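Local coordinates for rieske iron-sulfur protein soxF (Sulfolobus acidocaldarius, PDB 1JM1), which probably carries electrons in an archaeal respiratory chain through its [2Fe-2S] cluster, as a Rieske iron-sulfur protein, at residues Cys30-Ala36 with Val195-Cys201. Sequence-based numbering, arbitrary orientation.
Sequences CAVYFFA and VPNNPSC
Val195 spreads its two methyls along strand 32-36, CG1 lying 3.8 Å from Phe34 CB and CG2 close to Ala36 CB. Here the C-terminal loop of this Rieske protein runs beside the outermost strand of a three-stranded antiparallel sheet, whose inner neighbour 43-48 takes the backbone bonds of Ala31, Tyr33 and Phe35. Pro196 lays its ring over one face of Phe34 in a CH-pi contact, CG standing 3.7 Å from the ring centroid of Phe34 and almost on the ring normal; Phe45, Ala103 and Gln104 also touch this phenylalanine. Asn198 stands in for a strand partner, its amide using both the donor and the acceptor of Phe34. Phe34 N gives a nearly straight bond of 2.8 Å to Asn198 OD1, approaching tilted from the carbonyl plane, while Asn198 ND2 meets a lone pair of Phe34 O at 3.0 Å, within both the amide and carbonyl planes. The same amide stacks on Tyr33, the planes 19° apart, with ND2 over the ring centre; chi1 of -169° swings this ring beside the carbonyl carbon of Tyr33 and under the amide. With an alanine here, Phe34 N and Phe34 O would probably both lose their mates, and one face of Tyr33 would lose its cover. After a cis peptide, Pro199 rests CB against Cys30 CB. Ser200 OG sits in the plane of the Phe34 ring at its edge and donates to a bridging water, which in turn donates to Asn198 OD1 and Val32 O, giving Asn198 OD1 a second donor. Covalent closure comes at Cys201, just before strand 202-203 of the six-stranded sheet: the disulfide from Cys30 SG to Cys201 SG, 2.2 Å long, has a chi3 of 67°.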
loop_
_atom_site.group_PDB
_atom_site.type_symbol
_atom_site.label_atom_id
_atom_site.label_comp_id
_atom_site.label_asym_id
_atom_site.label_seq_id
_atom_site.Cartn_x
_atom_site.Cartn_y
_atom_site.Cartn_z
ATOM N N CYS A 30 0.248 11.979 -11.365
ATOM C CA CYS A 30 -0.356 11.125 -10.336
ATOM C C CYS A 30 0.590 9.985 -9.990
ATOM O O CYS A 30 0.884 9.180 -10.833
ATOM C CB CYS A 30 -1.693 10.629 -10.846
ATOM S SG CYS A 30 -2.552 9.607 -9.660
ATOM N N ALA A 31 1.083 9.981 -8.707
ATOM C CA ALA A 31 2.073 8.994 -8.255
ATOM C C ALA A 31 1.483 7.827 -7.549
ATOM O O ALA A 31 2.242 7.033 -6.938
ATOM C CB ALA A 31 3.070 9.693 -7.324
ATOM N N VAL A 32 0.156 7.654 -7.585
ATOM C CA VAL A 32 -0.565 6.573 -6.911
ATOM C C VAL A 32 -1.260 5.750 -7.973
ATOM O O VAL A 32 -1.841 6.292 -8.917
ATOM C CB VAL A 32 -1.646 7.222 -5.942
ATOM C CG1 VAL A 32 -2.497 6.258 -5.306
ATOM C CG2 VAL A 32 -0.866 8.064 -4.876
ATOM N N TYR A 33 -1.237 4.399 -7.817
ATOM C CA TYR A 33 -1.760 3.495 -8.817
ATOM C C TYR A 33 -2.513 2.397 -8.103
ATOM O O TYR A 33 -1.910 1.561 -7.401
ATOM C CB TYR A 33 -0.638 2.943 -9.673
ATOM C CG TYR A 33 -0.982 2.206 -10.895
ATOM C CD1 TYR A 33 -1.016 2.834 -12.137
ATOM C CD2 TYR A 33 -1.351 0.843 -10.852
ATOM C CE1 TYR A 33 -1.354 2.155 -13.292
ATOM C CE2 TYR A 33 -1.662 0.176 -12.035
ATOM C CZ TYR A 33 -1.664 0.868 -13.220
ATOM O OH TYR A 33 -1.912 0.195 -14.433
ATOM N N PHE A 34 -3.836 2.350 -8.249
ATOM C CA PHE A 34 -4.673 1.429 -7.499
ATOM C C PHE A 34 -4.740 0.074 -8.158
ATOM O O PHE A 34 -4.676 -0.031 -9.394
ATOM C CB PHE A 34 -6.092 1.982 -7.319
ATOM C CG PHE A 34 -6.121 3.172 -6.366
ATOM C CD1 PHE A 34 -6.014 4.452 -6.878
ATOM C CD2 PHE A 34 -6.244 2.969 -5.013
ATOM C CE1 PHE A 34 -6.047 5.519 -5.986
ATOM C CE2 PHE A 34 -6.272 4.045 -4.120
ATOM C CZ PHE A 34 -6.180 5.318 -4.608
ATOM N N PHE A 35 -4.919 -0.946 -7.325
ATOM C CA PHE A 35 -5.086 -2.326 -7.768
ATOM C C PHE A 35 -5.785 -3.086 -6.633
ATOM O O PHE A 35 -6.059 -2.485 -5.574
ATOM C CB PHE A 35 -3.728 -2.969 -8.155
ATOM C CG PHE A 35 -2.737 -3.113 -7.057
ATOM C CD1 PHE A 35 -2.513 -4.328 -6.425
ATOM C CD2 PHE A 35 -1.968 -2.034 -6.629
ATOM C CE1 PHE A 35 -1.542 -4.486 -5.465
ATOM C CE2 PHE A 35 -0.994 -2.184 -5.650
ATOM C CZ PHE A 35 -0.774 -3.399 -5.066
ATOM N N ALA A 36 -6.087 -4.337 -6.834
ATOM C CA ALA A 36 -6.637 -5.203 -5.787
ATOM C C ALA A 36 -5.721 -6.388 -5.612
ATOM O O ALA A 36 -5.186 -6.919 -6.601
ATOM C CB ALA A 36 -8.026 -5.708 -6.134
ATOM N N VAL A 195 -12.048 -0.216 -6.628
ATOM C CA VAL A 195 -10.695 0.076 -7.038
ATOM C C VAL A 195 -10.838 1.283 -7.958
ATOM O O VAL A 195 -11.469 1.206 -9.028
ATOM C CB VAL A 195 -9.999 -1.069 -7.792
ATOM C CG1 VAL A 195 -8.600 -0.678 -8.250
ATOM C CG2 VAL A 195 -9.890 -2.323 -6.855
ATOM N N PRO A 196 -10.301 2.434 -7.562
ATOM C CA PRO A 196 -10.339 3.637 -8.453
ATOM C C PRO A 196 -9.674 3.422 -9.802
ATOM O O PRO A 196 -8.706 2.625 -9.868
ATOM C CB PRO A 196 -9.528 4.677 -7.658
ATOM C CG PRO A 196 -9.789 4.188 -6.236
ATOM C CD PRO A 196 -9.718 2.672 -6.243
ATOM N N ASN A 197 -10.217 4.069 -10.831
ATOM C CA ASN A 197 -9.537 4.040 -12.150
ATOM C C ASN A 197 -8.261 4.880 -12.088
ATOM O O ASN A 197 -8.148 5.875 -11.443
ATOM C CB ASN A 197 -10.458 4.554 -13.269
ATOM C CG ASN A 197 -11.688 3.656 -13.525
ATOM O OD1 ASN A 197 -11.651 2.424 -13.460
ATOM N ND2 ASN A 197 -12.763 4.373 -13.852
ATOM N N ASN A 198 -7.235 4.421 -12.776
ATOM C CA ASN A 198 -5.963 5.118 -12.836
ATOM C C ASN A 198 -5.884 5.914 -14.125
ATOM O O ASN A 198 -6.204 5.337 -15.181
ATOM C CB ASN A 198 -4.799 4.126 -12.771
ATOM C CG ASN A 198 -4.795 3.320 -11.479
ATOM O OD1 ASN A 198 -4.838 3.917 -10.386
ATOM N ND2 ASN A 198 -4.736 2.028 -11.591
ATOM N N PRO A 199 -5.418 7.149 -14.111
ATOM C CA PRO A 199 -5.053 7.937 -12.974
ATOM C C PRO A 199 -6.271 8.461 -12.237
ATOM O O PRO A 199 -7.231 8.820 -12.887
ATOM C CB PRO A 199 -4.182 9.101 -13.499
ATOM C CG PRO A 199 -4.777 9.294 -14.877
ATOM C CD PRO A 199 -5.217 7.927 -15.380
ATOM N N SER A 200 -6.180 8.554 -10.922
ATOM C CA SER A 200 -7.271 8.981 -10.079
ATOM C C SER A 200 -6.985 10.245 -9.295
ATOM O O SER A 200 -7.876 10.730 -8.572
ATOM C CB SER A 200 -7.522 7.815 -9.073
ATOM O OG SER A 200 -6.351 7.708 -8.205
ATOM N N CYS A 201 -5.777 10.761 -9.295
ATOM C CA CYS A 201 -5.413 11.830 -8.343
ATOM C C CYS A 201 -6.177 13.099 -8.625
ATOM O O CYS A 201 -6.492 13.462 -9.786
ATOM C CB CYS A 201 -3.935 12.149 -8.425
ATOM S SG CYS A 201 -2.795 10.873 -7.893
HETATM O O HOH W 1 -4.487 6.524 -9.746
HETATM O O HOH W 2 -5.067 0.945 -14.359
#